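Local coordinates for rhusiopathiae surface protein B (Erysipelothrix rhusiopathiae, PDB 3V10), which probably binds collagen as a cell-wall-anchored surface adhesin, this chain being its collagen-binding region, associated with the collagen hug model, at residues Lys18-Asn22 with Ile149-Gln153; Asn23-Pro27 with Thr170-Ser174; Ala33-Met37 with Glu109-Gly113; Lys44-Gly48 with Phe101-Leu106; Val198-Ile204 with Gln245-Ile251. All coordinates share one frame; numbering follows the deposited sequence.

Contact 1 of 5, residues Lys18-Asn22 with Ile149-Gln153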
# COMPACT_ATOMS: atom_id res chain seq x y z
N LYS A 18 -10.22 -1.25 -11.24
CA LYS A 18 -10.71 -2.18 -12.25
C LYS A 18 -9.71 -2.19 -13.40
O LYS A 18 -8.86 -1.31 -13.49
CB LYS A 18 -12.10 -1.77 -12.74
CG LYS A 18 -13.17 -1.89 -11.68
CD LYS A 18 -14.54 -1.52 -12.22
CE LYS A 18 -15.62 -1.70 -11.17
NZ LYS A 18 -16.96 -1.27 -11.67
N GLY A 19 -9.82 -3.18 -14.27
CA GLY A 19 -8.89 -3.27 -15.38
C GLY A 19 -7.64 -4.03 -14.99
O GLY A 19 -7.52 -4.51 -13.85
N LEU A 20 -6.70 -4.15 -15.92
CA LEU A 20 -5.45 -4.86 -15.65
C LEU A 20 -4.63 -4.17 -14.57
O LEU A 20 -4.26 -3.01 -14.71
CB LEU A 20 -4.64 -4.96 -16.94
CG LEU A 20 -3.34 -5.77 -16.94
CD1 LEU A 20 -3.61 -7.22 -16.52
CD2 LEU A 20 -2.73 -5.73 -18.34
N ILE A 21 -4.37 -4.89 -13.48
CA ILE A 21 -3.59 -4.34 -12.39
C ILE A 21 -2.12 -4.56 -12.73
O ILE A 21 -1.68 -5.69 -12.94
CB ILE A 21 -3.96 -5.01 -11.05
CG1 ILE A 21 -5.42 -4.69 -10.72
CG2 ILE A 21 -3.04 -4.52 -9.93
CD1 ILE A 21 -5.96 -5.40 -9.50
N ASN A 22 -1.38 -3.46 -12.79
CA ASN A 22 0.03 -3.48 -13.19
C ASN A 22 1.10 -3.93 -12.19
O ASN A 22 2.04 -4.64 -12.56
CB ASN A 22 0.39 -2.10 -13.76
CG ASN A 22 1.80 -2.04 -14.30
OD1 ASN A 22 2.71 -1.56 -13.63
ND2 ASN A 22 1.99 -2.54 -15.51
N ILE A 149 -10.91 -9.95 -11.82
CA ILE A 149 -9.72 -9.25 -11.38
C ILE A 149 -8.62 -9.78 -12.28
O ILE A 149 -8.42 -11.00 -12.39
CB ILE A 149 -9.37 -9.57 -9.90
CG1 ILE A 149 -10.36 -8.87 -8.97
CG2 ILE A 149 -7.93 -9.15 -9.60
CD1 ILE A 149 -10.08 -9.08 -7.48
N THR A 150 -7.95 -8.87 -12.97
CA THR A 150 -6.86 -9.22 -13.87
C THR A 150 -5.57 -8.62 -13.33
O THR A 150 -5.48 -7.41 -13.13
CB THR A 150 -7.12 -8.68 -15.30
OG1 THR A 150 -7.18 -7.25 -15.26
CG2 THR A 150 -8.43 -9.21 -15.83
N ILE A 151 -4.59 -9.48 -13.10
CA ILE A 151 -3.31 -9.06 -12.55
C ILE A 151 -2.17 -9.37 -13.51
O ILE A 151 -2.02 -10.49 -13.97
CB ILE A 151 -3.01 -9.75 -11.20
CG1 ILE A 151 -4.04 -9.33 -10.16
CG2 ILE A 151 -1.60 -9.41 -10.73
CD1 ILE A 151 -3.94 -10.09 -8.85
N SER A 152 -1.36 -8.36 -13.79
CA SER A 152 -0.23 -8.52 -14.68
C SER A 152 0.94 -9.20 -13.99
O SER A 152 1.37 -8.79 -12.91
CB SER A 152 0.22 -7.17 -15.23
OG SER A 152 1.46 -7.31 -15.90
N GLN A 153 1.46 -10.24 -14.64
CA GLN A 153 2.62 -10.96 -14.13
C GLN A 153 3.71 -10.68 -15.15
O GLN A 153 3.86 -11.42 -16.12
CB GLN A 153 2.34 -12.45 -14.06
CG GLN A 153 1.35 -12.84 -12.98
CD GLN A 153 1.02 -14.31 -13.03
OE1 GLN A 153 0.24 -14.76 -13.87
NE2 GLN A 153 1.62 -15.08 -12.13
O HOH W 1 -9.04 -6.08 -12.37
O HOH W 2 2.39 -7.43 -10.83
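Leu20 and Thr150 meet with their side chains at roughly a right angle. The Leu20 side chain, with CG anti to the backbone N (chi1 -175°), carries CD1 across to the other strand, where it lies 3.8 Å from Thr150 OG1 and 4.0 Å from Ser152 CB. The hydroxyl of Thr150 lies close against the neighbouring main chain, with OG1 3.0 Å from Leu20 CA. Ile21 faces the other way: its CD1 approaches Ile149 CG2 at 4.2 Å, while its CB lies beside Ile151 CG1, and the same apolar side is continued by Ile28, Val61 and Leu63. Between the two faces run two straight backbone bonds, Ile21 N to Thr150 O at 2.8 Å (172° at the hydrogen) and Ser152 N to Ile21 O at 2.8 Å. Where the chains diverge before Leu20, a water donates to Gly19 O and accepts from Thr150 N, bridging the two chains. This is parallel beta pairing, which adds strand 20-21 as an outer member to a small mixed sheet with 150-153 and 131-134.

Contact 2 of 5, residues Asn23-Pro27 with Thr170-Ser174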
# COMPACT_ATOMS: atom_id res chain seq x y z
N ASN A 23 0.97 -3.51 -10.93
CA ASN A 23 1.95 -3.88 -9.91
C ASN A 23 1.31 -3.91 -8.52
O ASN A 23 0.24 -3.34 -8.31
CB ASN A 23 3.13 -2.90 -9.94
CG ASN A 23 2.71 -1.49 -9.61
OD1 ASN A 23 2.26 -1.21 -8.50
ND2 ASN A 23 2.84 -0.58 -10.57
N PRO A 24 1.96 -4.57 -7.55
CA PRO A 24 1.45 -4.67 -6.18
C PRO A 24 1.70 -3.46 -5.28
O PRO A 24 1.47 -3.53 -4.08
CB PRO A 24 2.15 -5.92 -5.65
CG PRO A 24 3.49 -5.80 -6.28
CD PRO A 24 3.16 -5.42 -7.71
N SER A 25 2.16 -2.35 -5.86
CA SER A 25 2.45 -1.15 -5.07
C SER A 25 1.22 -0.56 -4.39
O SER A 25 1.30 -0.10 -3.24
CB SER A 25 3.11 -0.08 -5.95
OG SER A 25 2.18 0.49 -6.86
N GLN A 26 0.09 -0.55 -5.08
CA GLN A 26 -1.14 -0.01 -4.52
C GLN A 26 -2.04 -1.16 -4.06
O GLN A 26 -1.92 -2.28 -4.54
CB GLN A 26 -1.88 0.83 -5.57
CG GLN A 26 -1.03 1.91 -6.26
CD GLN A 26 -0.66 3.07 -5.35
OE1 GLN A 26 -0.12 4.08 -5.82
NE2 GLN A 26 -0.94 2.93 -4.07
N PRO A 27 -2.95 -0.89 -3.11
CA PRO A 27 -3.84 -1.95 -2.63
C PRO A 27 -4.92 -2.28 -3.65
O PRO A 27 -5.24 -1.46 -4.52
CB PRO A 27 -4.46 -1.34 -1.37
CG PRO A 27 -3.57 -0.17 -1.02
CD PRO A 27 -3.15 0.36 -2.36
N THR A 170 10.04 5.92 -5.66
CA THR A 170 8.92 4.99 -5.57
C THR A 170 8.49 4.86 -4.12
O THR A 170 9.20 5.28 -3.21
CB THR A 170 9.30 3.58 -6.08
OG1 THR A 170 10.22 2.97 -5.17
CG2 THR A 170 9.93 3.67 -7.45
N GLY A 171 7.31 4.29 -3.91
CA GLY A 171 6.82 4.14 -2.55
C GLY A 171 5.68 3.15 -2.49
O GLY A 171 5.01 2.89 -3.50
N THR A 172 5.46 2.59 -1.31
CA THR A 172 4.37 1.65 -1.12
C THR A 172 4.08 1.52 0.36
O THR A 172 4.80 2.07 1.20
CB THR A 172 4.72 0.26 -1.72
OG1 THR A 172 3.54 -0.57 -1.70
CG2 THR A 172 5.84 -0.42 -0.94
N PHE A 173 3.01 0.81 0.68
CA PHE A 173 2.61 0.61 2.06
C PHE A 173 3.48 -0.47 2.68
O PHE A 173 3.99 -1.35 1.99
CB PHE A 173 1.13 0.20 2.12
CG PHE A 173 0.78 -0.96 1.22
CD1 PHE A 173 0.99 -2.27 1.64
CD2 PHE A 173 0.25 -0.73 -0.05
CE1 PHE A 173 0.69 -3.34 0.80
CE2 PHE A 173 -0.05 -1.80 -0.90
CZ PHE A 173 0.17 -3.10 -0.47
N SER A 174 3.66 -0.37 4.00
CA SER A 174 4.44 -1.35 4.72
C SER A 174 3.53 -2.50 5.14
O SER A 174 2.35 -2.29 5.45
CB SER A 174 5.06 -0.73 5.97
OG SER A 174 5.74 -1.71 6.75
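Ser25, in an irregular loop, passes the strand 167-173 closest at Thr172, with Ser25 CA 5.2 Å from Thr172 CA, and the two backbones form no beta pairing. The link is made instead by a side chain: Thr172 OG1 donates to Ser25 O at 2.8 Å, arriving in the carbonyl plane on a lone pair. With OG1 anti to the threonine's own N (chi1 -171°), the hydroxyl is carried out to this carbonyl, and the methyl CG2 takes the position between N and C.

The acceptor belongs to a loop whose shape is partly fixed by an Asx turn, in which Asn23 OD1 accepts from Ser25 N at 2.9 Å. The loop belongs to the Ig-like part of the chain and the strand to the collagen-binding family part, which makes this a joint between two parts of this collagen-binding region.

Phe173 packs beside the bond. Thr172 OG1 lies over one face of its ring, 3.7 Å above the plane and toward the rim, while Gln26 C sits at the ring edge. The corner atom CE2 comes within 3.2 Å of Ser25 O, approached obliquely, and lies 3.9 Å from Pro27 CG, the proline and phenylalanine side chains sliding past one another in opposite directions. Leu66, Val120 and Met308 also pack on Phe173, while Val306 and Met308 touch Pro27.

Contact 3 of 5, residues Ala33-Met37 with Glu109-Gly113; sequences AFSDM and ENVTG
Phe34 and Asp36 both hold CG between the backbone N and the carbonyl carbon (chi1 63° and 49°), and these two torsions bring the ring over Gly113 and the carboxylate up to Val111. Phe34 lies across from Gly113 in an antiparallel hydrogen-bonded pair, with Phe34 N to Gly113 O and Gly113 N to Phe34 O both at 2.9 Å. Because the glycine carries no side chain, the phenyl face can settle against its main chain: Gly113 CA stands 4.3 Å from the Phe34 ring centroid, 17° off the normal, in a CH-pi contact. An aromatic covering a cross-strand glycine in this way illustrates what is known as aromatic rescue of glycine.

One step along, Ser35 and Thr112 form a non-hydrogen-bonded pair with their CA atoms only 4.0 Å apart, and Ser35 CB meets Thr112 CG2 at 3.8 Å. Beyond it the pairing becomes mixed: Asp36 N makes a weak main-chain bond to Val111 O, while Asp36 OD2 accepts from Val111 N; the modelled 2.5 Å is very short, so its exact length is doubtful.

Strand 28-35 lies here between strand 10-16 and strand 112-123. Phe51 and Phe99 meet the buried Phe34 ring edge-to-face, and Lys42 of strand 41-42 touches Asp36 and Asn110.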
# COMPACT_ATOMS: atom_id res chain seq x y z
N ALA A 33 -21.27 -4.27 1.28
CA ALA A 33 -22.34 -3.73 2.09
C ALA A 33 -23.29 -4.87 2.45
O ALA A 33 -23.48 -5.79 1.66
CB ALA A 33 -23.09 -2.64 1.33
N PHE A 34 -23.86 -4.81 3.64
CA PHE A 34 -24.80 -5.83 4.07
C PHE A 34 -25.88 -5.25 4.97
O PHE A 34 -25.79 -4.09 5.41
CB PHE A 34 -24.07 -6.99 4.77
CG PHE A 34 -23.36 -6.59 6.03
CD1 PHE A 34 -24.00 -6.68 7.26
CD2 PHE A 34 -22.04 -6.14 5.99
CE1 PHE A 34 -23.35 -6.32 8.43
CE2 PHE A 34 -21.38 -5.77 7.16
CZ PHE A 34 -22.04 -5.86 8.38
N SER A 35 -26.92 -6.03 5.23
CA SER A 35 -28.00 -5.58 6.09
C SER A 35 -28.72 -6.79 6.65
O SER A 35 -28.39 -7.93 6.32
CB SER A 35 -28.98 -4.70 5.31
OG SER A 35 -29.59 -5.44 4.27
N ASP A 36 -29.71 -6.54 7.50
CA ASP A 36 -30.48 -7.61 8.10
C ASP A 36 -31.64 -8.12 7.24
O ASP A 36 -32.59 -8.70 7.75
CB ASP A 36 -31.02 -7.17 9.47
CG ASP A 36 -31.70 -5.81 9.41
OD1 ASP A 36 -32.15 -5.40 8.32
OD2 ASP A 36 -31.79 -5.16 10.47
N MET A 37 -31.56 -7.88 5.93
CA MET A 37 -32.60 -8.37 5.02
C MET A 37 -32.00 -9.53 4.24
O MET A 37 -31.10 -9.35 3.42
CB MET A 37 -33.05 -7.28 4.04
CG MET A 37 -33.95 -6.21 4.63
SD MET A 37 -35.34 -6.86 5.59
CE MET A 37 -36.13 -7.89 4.47
N GLU A 109 -32.52 -2.22 16.03
CA GLU A 109 -33.66 -2.81 15.36
C GLU A 109 -33.27 -3.18 13.94
O GLU A 109 -33.39 -4.33 13.56
CB GLU A 109 -34.83 -1.82 15.34
CG GLU A 109 -35.50 -1.61 16.69
CD GLU A 109 -36.68 -0.64 16.62
OE1 GLU A 109 -36.46 0.56 16.35
OE2 GLU A 109 -37.82 -1.09 16.84
N ASN A 110 -32.81 -2.20 13.17
CA ASN A 110 -32.41 -2.47 11.79
C ASN A 110 -30.91 -2.31 11.64
O ASN A 110 -30.36 -1.25 11.89
CB ASN A 110 -33.12 -1.52 10.82
CG ASN A 110 -34.63 -1.69 10.84
OD1 ASN A 110 -35.31 -1.18 11.73
ND2 ASN A 110 -35.15 -2.41 9.86
N VAL A 111 -30.24 -3.38 11.23
CA VAL A 111 -28.79 -3.36 11.10
C VAL A 111 -28.30 -3.34 9.65
O VAL A 111 -28.73 -4.14 8.82
CB VAL A 111 -28.18 -4.58 11.82
CG1 VAL A 111 -26.67 -4.55 11.74
CG2 VAL A 111 -28.65 -4.60 13.27
N THR A 112 -27.39 -2.41 9.36
CA THR A 112 -26.79 -2.29 8.04
C THR A 112 -25.31 -2.04 8.30
O THR A 112 -24.93 -1.68 9.41
CB THR A 112 -27.35 -1.10 7.25
OG1 THR A 112 -27.09 0.11 7.96
CG2 THR A 112 -28.85 -1.26 7.02
N GLY A 113 -24.49 -2.23 7.28
CA GLY A 113 -23.07 -1.98 7.46
C GLY A 113 -22.29 -2.06 6.16
O GLY A 113 -22.78 -2.56 5.15

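Contact 4 of 5, residues Lys44-Gly48 with Phe101-Leu106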
# COMPACT_ATOMS: atom_id res chain seq x y z
N LYS A 44 -32.42 -11.31 12.62
CA LYS A 44 -31.96 -10.62 13.82
C LYS A 44 -30.53 -11.11 14.12
O LYS A 44 -30.34 -12.24 14.57
CB LYS A 44 -32.90 -10.97 14.98
CG LYS A 44 -33.03 -9.92 16.10
CD LYS A 44 -34.21 -8.92 15.88
CE LYS A 44 -33.99 -7.97 14.68
NZ LYS A 44 -34.51 -8.35 13.31
N PHE A 45 -29.54 -10.26 13.87
CA PHE A 45 -28.16 -10.64 14.13
C PHE A 45 -27.95 -10.76 15.63
O PHE A 45 -28.42 -9.92 16.40
CB PHE A 45 -27.20 -9.61 13.53
CG PHE A 45 -27.21 -9.59 12.02
CD1 PHE A 45 -26.98 -10.76 11.30
CD2 PHE A 45 -27.43 -8.41 11.33
CE1 PHE A 45 -26.98 -10.75 9.90
CE2 PHE A 45 -27.43 -8.39 9.93
CZ PHE A 45 -27.20 -9.56 9.22
N LYS A 46 -27.28 -11.84 16.02
CA LYS A 46 -27.00 -12.14 17.42
C LYS A 46 -25.50 -12.14 17.68
O LYS A 46 -24.72 -12.46 16.78
CB LYS A 46 -27.54 -13.53 17.77
CG LYS A 46 -28.99 -13.78 17.39
CD LYS A 46 -29.94 -12.96 18.25
CE LYS A 46 -31.38 -13.33 17.93
NZ LYS A 46 -32.34 -12.64 18.83
N PRO A 47 -25.09 -11.80 18.90
CA PRO A 47 -23.66 -11.79 19.22
C PRO A 47 -23.08 -13.16 18.85
O PRO A 47 -23.62 -14.19 19.26
CB PRO A 47 -23.64 -11.54 20.72
CG PRO A 47 -24.86 -10.71 20.94
CD PRO A 47 -25.89 -11.40 20.07
N GLY A 48 -22.00 -13.17 18.09
CA GLY A 48 -21.40 -14.43 17.70
C GLY A 48 -21.68 -14.82 16.26
O GLY A 48 -20.92 -15.59 15.66
N PHE A 101 -20.29 -10.47 14.96
CA PHE A 101 -21.13 -9.50 15.64
C PHE A 101 -20.85 -9.56 17.14
O PHE A 101 -20.73 -10.64 17.71
CB PHE A 101 -22.61 -9.81 15.38
CG PHE A 101 -23.07 -9.47 13.99
CD1 PHE A 101 -23.38 -8.15 13.66
CD2 PHE A 101 -23.18 -10.45 13.01
CE1 PHE A 101 -23.81 -7.82 12.37
CE2 PHE A 101 -23.60 -10.13 11.72
CZ PHE A 101 -23.92 -8.81 11.40
N MET A 102 -20.74 -8.39 17.77
CA MET A 102 -20.48 -8.33 19.21
C MET A 102 -21.77 -8.18 20.01
O MET A 102 -22.84 -7.97 19.44
CB MET A 102 -19.53 -7.16 19.51
CG MET A 102 -18.11 -7.34 18.97
SD MET A 102 -17.17 -8.69 19.76
CE MET A 102 -17.40 -10.01 18.60
N GLU A 103 -21.65 -8.28 21.33
CA GLU A 103 -22.77 -8.18 22.26
C GLU A 103 -23.81 -7.09 21.97
O GLU A 103 -25.01 -7.36 21.92
CB GLU A 103 -22.23 -7.97 23.68
CG GLU A 103 -23.30 -7.88 24.76
CD GLU A 103 -24.06 -9.18 24.95
OE1 GLU A 103 -23.44 -10.25 24.80
OE2 GLU A 103 -25.27 -9.12 25.25
N ASP A 104 -23.35 -5.86 21.78
CA ASP A 104 -24.26 -4.75 21.55
C ASP A 104 -25.07 -4.74 20.27
O ASP A 104 -25.80 -3.78 20.01
CB ASP A 104 -23.52 -3.43 21.71
CG ASP A 104 -23.14 -3.15 23.15
OD1 ASP A 104 -24.05 -2.98 23.98
OD2 ASP A 104 -21.92 -3.10 23.45
N VAL A 105 -24.97 -5.79 19.46
CA VAL A 105 -25.76 -5.82 18.24
C VAL A 105 -27.21 -6.01 18.67
O VAL A 105 -28.14 -5.75 17.91
CB VAL A 105 -25.33 -6.96 17.30
CG1 VAL A 105 -25.66 -8.30 17.91
CG2 VAL A 105 -25.99 -6.79 15.94
N LEU A 106 -27.40 -6.45 19.91
CA LEU A 106 -28.72 -6.69 20.46
C LEU A 106 -29.47 -5.40 20.79
O LEU A 106 -30.61 -5.43 21.25
CB LEU A 106 -28.61 -7.55 21.72
CG LEU A 106 -28.02 -8.95 21.53
CD1 LEU A 106 -27.89 -9.68 22.87
CD2 LEU A 106 -28.91 -9.73 20.58
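Two loops at one end of the Ig-like domain close on each other here through an offset aromatic stack, Phe45 on Phe101. The ring centroids are 4.3 Å apart and the planes 16° from parallel. The overlap is uneven: Phe101 CZ sits over the centre of the Phe45 ring, 3.4 Å above its plane, whereas Phe45 CG lies toward the rim of the Phe101 ring. This displacement leaves the middle of the Phe101 face to Phe45 CB, whose distance from the centroid is 3.8 Å and whose direction is only 4° off the normal, a CH-pi contact. Phe45 is thus held by both its ring and its methylene. Tyr4 meets the Phe45 ring edge-to-face, and Phe99 does the same to Phe101.

The second loop turns through a single 3-10 segment, 103-106, between strands 96-101 and 112-123, and presents Val105 and Leu106 to the proline of the other loop. Pro47 CD is pressed against Leu106 CD2 at 3.5 Å, tighter than usual for carbons, with the two side chains crossing at about a right angle. From a second direction Val105 CG1 reaches Pro47 CD at 3.8 Å, and its other methyl, CG2, lies 3.9 Å from Phe45 CB. Just past the proline, Gly48 N donates to Phe101 O at 2.9 Å, and Asp49, which follows, accepts from Lys46 N through its carboxylate.

Contact 5 of 5, residues Val198-Ile204 with Gln245-Ile251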
# COMPACT_ATOMS: atom_id res chain seq x y z
N VAL A 198 25.12 16.81 -6.91
CA VAL A 198 23.74 16.40 -7.15
C VAL A 198 22.90 16.79 -5.94
O VAL A 198 23.32 16.56 -4.80
CB VAL A 198 23.66 14.87 -7.37
CG1 VAL A 198 22.21 14.45 -7.54
CG2 VAL A 198 24.47 14.48 -8.60
N LYS A 199 21.74 17.39 -6.18
CA LYS A 199 20.89 17.79 -5.06
C LYS A 199 19.44 17.38 -5.28
O LYS A 199 18.88 17.63 -6.35
CB LYS A 199 20.96 19.31 -4.84
CG LYS A 199 20.13 19.79 -3.65
CD LYS A 199 20.36 21.27 -3.36
CE LYS A 199 19.61 21.71 -2.11
NZ LYS A 199 19.77 23.17 -1.86
N VAL A 200 18.85 16.76 -4.28
CA VAL A 200 17.46 16.34 -4.36
C VAL A 200 16.72 16.96 -3.18
O VAL A 200 17.18 16.88 -2.05
CB VAL A 200 17.30 14.80 -4.25
CG1 VAL A 200 15.80 14.43 -4.17
CG2 VAL A 200 17.95 14.13 -5.44
N ILE A 201 15.60 17.60 -3.46
CA ILE A 201 14.80 18.18 -2.38
C ILE A 201 13.48 17.41 -2.42
O ILE A 201 12.71 17.51 -3.38
CB ILE A 201 14.54 19.69 -2.58
CG1 ILE A 201 15.88 20.45 -2.56
CG2 ILE A 201 13.66 20.21 -1.45
CD1 ILE A 201 15.73 21.95 -2.71
N ASP A 202 13.26 16.62 -1.38
CA ASP A 202 12.06 15.80 -1.28
C ASP A 202 11.08 16.39 -0.28
O ASP A 202 11.43 16.64 0.87
CB ASP A 202 12.45 14.38 -0.86
CG ASP A 202 11.26 13.44 -0.82
OD1 ASP A 202 10.24 13.79 -0.18
OD2 ASP A 202 11.34 12.36 -1.41
N THR A 203 9.85 16.61 -0.73
CA THR A 203 8.82 17.16 0.15
C THR A 203 7.73 16.13 0.39
O THR A 203 6.96 15.81 -0.51
CB THR A 203 8.18 18.42 -0.45
OG1 THR A 203 9.17 19.45 -0.59
CG2 THR A 203 7.07 18.92 0.47
N ILE A 204 7.68 15.61 1.61
CA ILE A 204 6.67 14.62 1.96
C ILE A 204 5.32 15.32 2.04
O ILE A 204 5.20 16.36 2.69
CB ILE A 204 7.00 13.95 3.30
CG1 ILE A 204 8.32 13.20 3.18
CG2 ILE A 204 5.87 13.00 3.72
CD1 ILE A 204 8.92 12.80 4.51
N GLN A 245 8.75 18.36 6.80
CA GLN A 245 8.39 17.47 5.71
C GLN A 245 9.44 17.44 4.60
O GLN A 245 9.29 16.70 3.63
CB GLN A 245 7.06 17.93 5.09
CG GLN A 245 5.87 17.93 6.04
CD GLN A 245 5.52 16.54 6.54
OE1 GLN A 245 5.97 16.13 7.61
NE2 GLN A 245 4.72 15.82 5.77
N VAL A 246 10.50 18.22 4.75
CA VAL A 246 11.53 18.29 3.72
C VAL A 246 12.80 17.50 3.99
O VAL A 246 13.51 17.77 4.96
CB VAL A 246 11.92 19.76 3.44
CG1 VAL A 246 12.86 19.81 2.23
CG2 VAL A 246 10.67 20.62 3.20
N LEU A 247 13.09 16.54 3.13
CA LEU A 247 14.28 15.71 3.23
C LEU A 247 15.15 16.08 2.04
O LEU A 247 14.72 15.97 0.88
CB LEU A 247 13.90 14.22 3.20
CG LEU A 247 15.02 13.18 3.38
CD1 LEU A 247 14.41 11.84 3.79
CD2 LEU A 247 15.81 13.05 2.08
N THR A 248 16.36 16.54 2.32
CA THR A 248 17.27 16.97 1.26
C THR A 248 18.50 16.08 1.21
O THR A 248 19.08 15.75 2.24
CB THR A 248 17.72 18.43 1.50
OG1 THR A 248 16.56 19.26 1.62
CG2 THR A 248 18.60 18.92 0.34
N VAL A 249 18.89 15.69 -0.00
CA VAL A 249 20.05 14.86 -0.21
C VAL A 249 21.00 15.63 -1.11
O VAL A 249 20.62 16.04 -2.21
CB VAL A 249 19.68 13.52 -0.92
CG1 VAL A 249 20.93 12.66 -1.12
CG2 VAL A 249 18.64 12.78 -0.09
N MET A 250 22.23 15.83 -0.64
CA MET A 250 23.24 16.54 -1.40
C MET A 250 24.46 15.64 -1.56
O MET A 250 24.97 15.09 -0.58
CB MET A 250 23.61 17.85 -0.68
CG MET A 250 22.50 18.89 -0.71
SD MET A 250 22.79 20.36 0.34
CE MET A 250 21.88 19.88 1.78
N ILE A 251 24.90 15.46 -2.80
CA ILE A 251 26.05 14.61 -3.08
C ILE A 251 27.09 15.34 -3.93
O ILE A 251 26.82 15.71 -5.07
CB ILE A 251 25.63 13.33 -3.83
CG1 ILE A 251 24.51 12.62 -3.06
CG2 ILE A 251 26.83 12.39 -3.98
CD1 ILE A 251 23.92 11.43 -3.80
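Val198 and Ile251 begin a run of regular backbone bonds that alternates along both strands. Val198, Val200 and Asp202 each exchange two bonds with Ile251, Val249 and Leu247 respectively; the Val200 N to Val249 O bond, at 2.8 Å, is representative. Ile204 N to Gln245 O continues the series, and Gln245 NE2 adds a weak bond to Ile204 O at 3.2 Å, while bonding also to His208 O.

The side-chain contacts fall on two faces. On one, Val198, Val200, Leu247, Val249 and Ile251 are buried, with Val200 CB 4.3 Å from Val249 CB; Asp202 is the polar exception on this side, its OD2 held by Asn279 and Tyr265. On the other, Lys199 extends from a CG anti to the backbone N (chi1 -178°) and lies alongside Met250, CG to CG at 3.9 Å, before its CE reaches Thr248 CG2 at 3.8 Å. Further along, Ile201 CG2 packs on Val246 CG1 at 3.8 Å.

The axes of the two strand segments come within 4.7 Å, at an angle of 164°, so the pair is antiparallel with a modest twist. With strand 276-286 flanking 198-204 and 239-243 flanking 246-251, it forms the middle of an antiparallel sheet that packs its Leu247 face on strands 208-221 and 260-269, as in a beta sandwich.

How the contacts relate
The five contacts run along an elongated, mostly beta chain. Contacts 3 and 4 lie together at one end of the Ig-like part, centres 12 Å apart and touching through Phe45 with Ser35 and Asp36 and through Phe34 with Phe101; the centres of contacts 3 and 5 are about 50 Å apart, contact 5 lying across the chain's centre in the collagen-binding part. Contacts 1 and 2, with centres 14 Å apart, use adjoining first segments and interleave along the sequence, so residues 18-27 first join a small sheet and then reach the other domain. Their long loops enclose contacts 3 and 4; contact 5 follows afterwards. Contact 2, near the chain's centre, therefore ties together two beta-rich domains, consistent with a two-domain collagen-binding region of a longer adhesin.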